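NikO protein (Streptomyces tendae, PDB 4FQD) transfers the enolpyruvyl group of phosphoenolpyruvate to a nucleotide acceptor, probably UMP, in nikkomycin biosynthesis. Local coordinates at residues 11-23 against 419-431. The protein carries 4 engineered substitutions. Sequence-based numbering, arbitrary orientation.
Sequences PGEPLLEIHGGNR and ALAVPGRTTLRNH
Two donors grip the carbonyl oxygen of Leu420. Gly21 N gives it a hydrogen bond of 2.9 Å, coming from above the carbonyl plane, 44° out of it. A water donates to the same oxygen and also to Asn22 O, so it bridges the two loops. Gly20 lies close against residues 419-424, where a side chain would clash with Ala419 O and Val422 O. Pro423 is the centre of an inverse gamma turn that leads into strand 425-429.

Strands 14-19 and 425-429 then pair antiparallel. Leu16 and Leu428 exchange two backbone hydrogen bonds, as do Ile18 and Thr426. Ile18 N reaches Thr426 O at 2.7 Å, nearly in line with the carbonyl bond.

The side chains of Glu17, His19 and Arg425 share one face. Arg425 runs extended to CD and bends at chi3 (85°), which brings NH1 to Glu17 OE1 at 2.9 Å in a salt bridge. The carboxylate meets the edge of the guanidinium, and the two planes stand 78° apart. His19 NE2 lies 3.6 Å from Arg425 CG, against the aliphatic part of the chain.

On the other face, Ile18 CG2 touches both Ala419 CB and Leu420 CD2, while CD1 touches Leu428 CB. Leu16 CG sits 3.5 Å above the centre of the His431 ring, a CH-pi contact. CE1, at the edge of the same ring, lies 3.3 Å from Pro14 O. With an alanine in its place the face under Leu16 CG is lost, which is likely to open a gap there and leave Pro14 O without its ring-edge neighbour.

Strand 14-19 lies between 425-429 and 451-456 in a four-stranded mixed sheet, and 402-405 flanks 425-429. Ile18 and Leu428 pack on Leu416 and Leu415 of helix 409-419, consistent with the inverse beta/alpha barrel of this enzyme.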
loop_
_atom_site.group_PDB
_atom_site.type_symbol
_atom_site.label_atom_id
_atom_site.label_comp_id
_atom_site.label_asym_id
_atom_site.label_seq_id
_atom_site.Cartn_x
_atom_site.Cartn_y
_atom_site.Cartn_z
ATOM N N PRO A 11 40.678 0.171 -2.094
ATOM C CA PRO A 11 41.385 -0.623 -1.084
ATOM C C PRO A 11 41.851 -1.970 -1.634
ATOM O O PRO A 11 41.891 -2.956 -0.898
ATOM C CB PRO A 11 40.323 -0.823 -0.000
ATOM C CG PRO A 11 39.450 0.381 -0.123
ATOM C CD PRO A 11 39.384 0.671 -1.595
ATOM N N GLY A 12 42.204 -2.004 -2.916
ATOM C CA GLY A 12 42.675 -3.226 -3.546
ATOM C C GLY A 12 41.556 -4.227 -3.739
ATOM O O GLY A 12 41.774 -5.437 -3.705
ATOM N N GLU A 13 40.354 -3.713 -3.960
ATOM C CA GLU A 13 39.153 -4.530 -3.945
ATOM C C GLU A 13 38.455 -4.483 -5.308
ATOM O O GLU A 13 38.371 -3.421 -5.923
ATOM C CB GLU A 13 38.248 -4.023 -2.824
ATOM C CG GLU A 13 37.173 -4.971 -2.393
ATOM C CD GLU A 13 35.834 -4.557 -2.929
ATOM O OE1 GLU A 13 35.257 -3.596 -2.381
ATOM O OE2 GLU A 13 35.366 -5.176 -3.904
ATOM N N PRO A 14 37.968 -5.642 -5.792
ATOM C CA PRO A 14 37.405 -5.762 -7.145
ATOM C C PRO A 14 36.234 -4.823 -7.431
ATOM O O PRO A 14 35.313 -4.703 -6.625
ATOM C CB PRO A 14 36.941 -7.225 -7.206
ATOM C CG PRO A 14 36.842 -7.664 -5.783
ATOM C CD PRO A 14 37.939 -6.932 -5.082
ATOM N N LEU A 15 36.282 -4.171 -8.588
ATOM C CA LEU A 15 35.242 -3.238 -8.997
ATOM C C LEU A 15 34.591 -3.668 -10.304
ATOM O O LEU A 15 35.131 -4.490 -11.043
ATOM C CB LEU A 15 35.828 -1.837 -9.186
ATOM C CG LEU A 15 36.290 -1.034 -7.973
ATOM C CD1 LEU A 15 36.935 0.263 -8.431
ATOM C CD2 LEU A 15 35.122 -0.743 -7.056
ATOM N N LEU A 16 33.421 -3.102 -10.579
ATOM C CA LEU A 16 32.817 -3.188 -11.900
ATOM C C LEU A 16 32.895 -1.813 -12.547
ATOM O O LEU A 16 32.398 -0.832 -11.995
ATOM C CB LEU A 16 31.358 -3.638 -11.813
ATOM C CG LEU A 16 31.093 -5.110 -11.494
ATOM C CD1 LEU A 16 29.602 -5.398 -11.548
ATOM C CD2 LEU A 16 31.852 -6.014 -12.452
ATOM N N GLU A 17 33.535 -1.738 -13.708
ATOM C CA GLU A 17 33.654 -0.475 -14.424
ATOM C C GLU A 17 32.598 -0.406 -15.520
ATOM O O GLU A 17 32.703 -1.085 -16.541
ATOM C CB GLU A 17 35.056 -0.320 -15.011
ATOM C CG GLU A 17 35.329 1.043 -15.626
ATOM C CD GLU A 17 36.772 1.206 -16.060
ATOM O OE1 GLU A 17 37.659 1.240 -15.180
ATOM O OE2 GLU A 17 37.021 1.294 -17.280
ATOM N N ILE A 18 31.578 0.418 -15.298
ATOM C CA ILE A 18 30.436 0.485 -16.201
ATOM C C ILE A 18 30.468 1.707 -17.116
ATOM O O ILE A 18 30.600 2.840 -16.655
ATOM C CB ILE A 18 29.103 0.483 -15.421
ATOM C CG1 ILE A 18 29.019 -0.736 -14.502
ATOM C CG2 ILE A 18 27.921 0.515 -16.378
ATOM C CD1 ILE A 18 29.092 -0.397 -13.031
ATOM N N HIS A 19 30.348 1.463 -18.417
ATOM C CA HIS A 19 30.203 2.534 -19.393
ATOM C C HIS A 19 28.832 2.443 -20.051
ATOM O O HIS A 19 28.665 1.771 -21.069
ATOM C CB HIS A 19 31.299 2.458 -20.456
ATOM C CG HIS A 19 32.679 2.688 -19.922
ATOM N ND1 HIS A 19 33.506 1.661 -19.522
ATOM C CD2 HIS A 19 33.378 3.831 -19.722
ATOM C CE1 HIS A 19 34.654 2.160 -19.101
ATOM N NE2 HIS A 19 34.602 3.476 -19.211
ATOM N N GLY A 20 27.850 3.114 -19.460
ATOM C CA GLY A 20 26.487 3.057 -19.955
ATOM C C GLY A 20 26.242 3.980 -21.131
ATOM O O GLY A 20 27.138 4.706 -21.563
ATOM N N GLY A 21 25.018 3.956 -21.647
ATOM C CA GLY A 21 24.655 4.771 -22.791
ATOM C C GLY A 21 24.493 3.935 -24.045
ATOM O O GLY A 21 24.074 4.435 -25.089
ATOM N N ASN A 22 24.830 2.655 -23.940
ATOM C CA ASN A 22 24.703 1.737 -25.064
ATOM C C ASN A 22 23.402 0.946 -25.008
ATOM O O ASN A 22 22.983 0.494 -23.943
ATOM C CB ASN A 22 25.900 0.786 -25.118
ATOM C CG ASN A 22 27.219 1.519 -25.245
ATOM O OD1 ASN A 22 27.572 2.005 -26.319
ATOM N ND2 ASN A 22 27.960 1.601 -24.145
ATOM N N ARG A 23 22.766 0.784 -26.163
ATOM C CA ARG A 23 21.515 0.039 -26.252
ATOM C C ARG A 23 21.759 -1.464 -26.316
ATOM O O ARG A 23 22.609 -1.935 -27.070
ATOM C CB ARG A 23 20.705 0.501 -27.465
ATOM C CG ARG A 23 20.007 1.832 -27.253
ATOM C CD ARG A 23 18.862 1.685 -26.267
ATOM N NE ARG A 23 18.479 2.955 -25.661
ATOM C CZ ARG A 23 17.452 3.106 -24.832
ATOM N NH1 ARG A 23 16.695 2.065 -24.515
ATOM N NH2 ARG A 23 17.176 4.299 -24.323
ATOM N N ALA A 419 23.099 2.058 -13.931
ATOM C CA ALA A 419 24.391 2.556 -14.389
ATOM C C ALA A 419 24.525 2.438 -15.903
ATOM O O ALA A 419 25.151 3.280 -16.547
ATOM C CB ALA A 419 25.521 1.813 -13.697
ATOM N N LEU A 420 23.931 1.390 -16.466
ATOM C CA LEU A 420 23.982 1.159 -17.906
ATOM C C LEU A 420 23.171 2.196 -18.681
ATOM O O LEU A 420 23.313 2.325 -19.897
ATOM C CB LEU A 420 23.497 -0.253 -18.241
ATOM C CG LEU A 420 24.437 -1.398 -17.865
ATOM C CD1 LEU A 420 23.752 -2.743 -18.054
ATOM C CD2 LEU A 420 25.717 -1.329 -18.684
ATOM N N ALA A 421 22.318 2.929 -17.973
ATOM C CA ALA A 421 21.518 3.977 -18.594
ATOM C C ALA A 421 22.284 5.295 -18.634
ATOM O O ALA A 421 22.026 6.147 -19.482
ATOM C CB ALA A 421 20.204 4.149 -17.851
ATOM N N VAL A 422 23.229 5.452 -17.712
ATOM C CA VAL A 422 24.013 6.678 -17.607
ATOM C C VAL A 422 25.097 6.759 -18.679
ATOM O O VAL A 422 25.983 5.908 -18.736
ATOM C CB VAL A 422 24.675 6.802 -16.220
ATOM C CG1 VAL A 422 25.637 7.977 -16.192
ATOM C CG2 VAL A 422 23.616 6.940 -15.137
ATOM N N PRO A 423 25.033 7.796 -19.527
ATOM C CA PRO A 423 26.014 7.993 -20.600
ATOM C C PRO A 423 27.371 8.444 -20.060
ATOM O O PRO A 423 27.781 9.581 -20.287
ATOM C CB PRO A 423 25.383 9.102 -21.444
ATOM C CG PRO A 423 24.556 9.875 -20.475
ATOM C CD PRO A 423 24.016 8.862 -19.505
ATOM N N GLY A 424 28.057 7.552 -19.354
ATOM C CA GLY A 424 29.349 7.869 -18.774
ATOM C C GLY A 424 29.916 6.709 -17.981
ATOM O O GLY A 424 29.441 5.579 -18.096
ATOM N N ARG A 425 30.930 6.987 -17.168
ATOM C CA ARG A 425 31.581 5.942 -16.387
ATOM C C ARG A 425 31.028 5.862 -14.967
ATOM O O ARG A 425 30.839 6.881 -14.302
ATOM C CB ARG A 425 33.096 6.157 -16.349
ATOM C CG ARG A 425 33.889 4.902 -16.011
ATOM C CD ARG A 425 35.379 5.192 -15.907
ATOM N NE ARG A 425 35.752 5.670 -14.579
ATOM C CZ ARG A 425 36.381 4.934 -13.668
ATOM N NH1 ARG A 425 36.720 3.681 -13.942
ATOM N NH2 ARG A 425 36.678 5.453 -12.484
ATOM N N THR A 426 30.770 4.640 -14.513
ATOM C CA THR A 426 30.298 4.401 -13.155
ATOM C C THR A 426 30.966 3.151 -12.595
ATOM O O THR A 426 31.111 2.149 -13.294
ATOM C CB THR A 426 28.767 4.212 -13.113
ATOM O OG1 THR A 426 28.125 5.343 -13.718
ATOM C CG2 THR A 426 28.278 4.066 -11.679
ATOM N N THR A 427 31.380 3.214 -11.334
ATOM C CA THR A 427 31.966 2.055 -10.677
ATOM C C THR A 427 30.999 1.464 -9.659
ATOM O O THR A 427 30.285 2.191 -8.968
ATOM C CB THR A 427 33.295 2.403 -9.983
ATOM O OG1 THR A 427 33.087 3.480 -9.064
ATOM C CG2 THR A 427 34.339 2.815 -11.011
ATOM N N LEU A 428 30.976 0.138 -9.580
ATOM C CA LEU A 428 30.118 -0.566 -8.637
ATOM C C LEU A 428 30.903 -1.644 -7.900
ATOM O O LEU A 428 31.535 -2.498 -8.525
ATOM C CB LEU A 428 28.927 -1.194 -9.365
ATOM C CG LEU A 428 27.977 -2.044 -8.517
ATOM C CD1 LEU A 428 27.320 -1.205 -7.429
ATOM C CD2 LEU A 428 26.928 -2.711 -9.393
ATOM N N ARG A 429 30.870 -1.600 -6.572
ATOM C CA ARG A 429 31.535 -2.622 -5.769
ATOM C C ARG A 429 30.547 -3.421 -4.926
ATOM O O ARG A 429 29.351 -3.122 -4.910
ATOM C CB ARG A 429 32.631 -2.016 -4.892
ATOM C CG ARG A 429 32.181 -0.901 -3.970
ATOM C CD ARG A 429 33.374 -0.363 -3.198
ATOM N NE ARG A 429 33.011 0.707 -2.276
ATOM C CZ ARG A 429 33.060 2.001 -2.576
ATOM N NH1 ARG A 429 33.457 2.392 -3.778
ATOM N NH2 ARG A 429 32.713 2.904 -1.670
ATOM N N ASN A 430 31.065 -4.429 -4.228
ATOM C CA ASN A 430 30.239 -5.399 -3.513
ATOM C C ASN A 430 29.258 -6.092 -4.449
ATOM O O ASN A 430 28.128 -6.395 -4.072
ATOM C CB ASN A 430 29.504 -4.755 -2.334
ATOM C CG ASN A 430 30.411 -4.505 -1.148
ATOM O OD1 ASN A 430 29.945 -4.214 -0.049
ATOM N ND2 ASN A 430 31.716 -4.613 -1.367
ATOM N N HIS A 431 29.708 -6.340 -5.675
ATOM C CA HIS A 431 28.891 -6.999 -6.685
ATOM C C HIS A 431 28.994 -8.515 -6.567
ATOM O O HIS A 431 28.492 -9.249 -7.418
ATOM C CB HIS A 431 29.309 -6.549 -8.084
ATOM C CG HIS A 431 30.770 -6.734 -8.366
ATOM N ND1 HIS A 431 31.731 -5.866 -7.899
ATOM C CD2 HIS A 431 31.426 -7.685 -9.072
ATOM C CE1 HIS A 431 32.922 -6.277 -8.304
ATOM N NE2 HIS A 431 32.765 -7.375 -9.016
HETATM O O HOH W 1 24.363 0.581 -21.704
#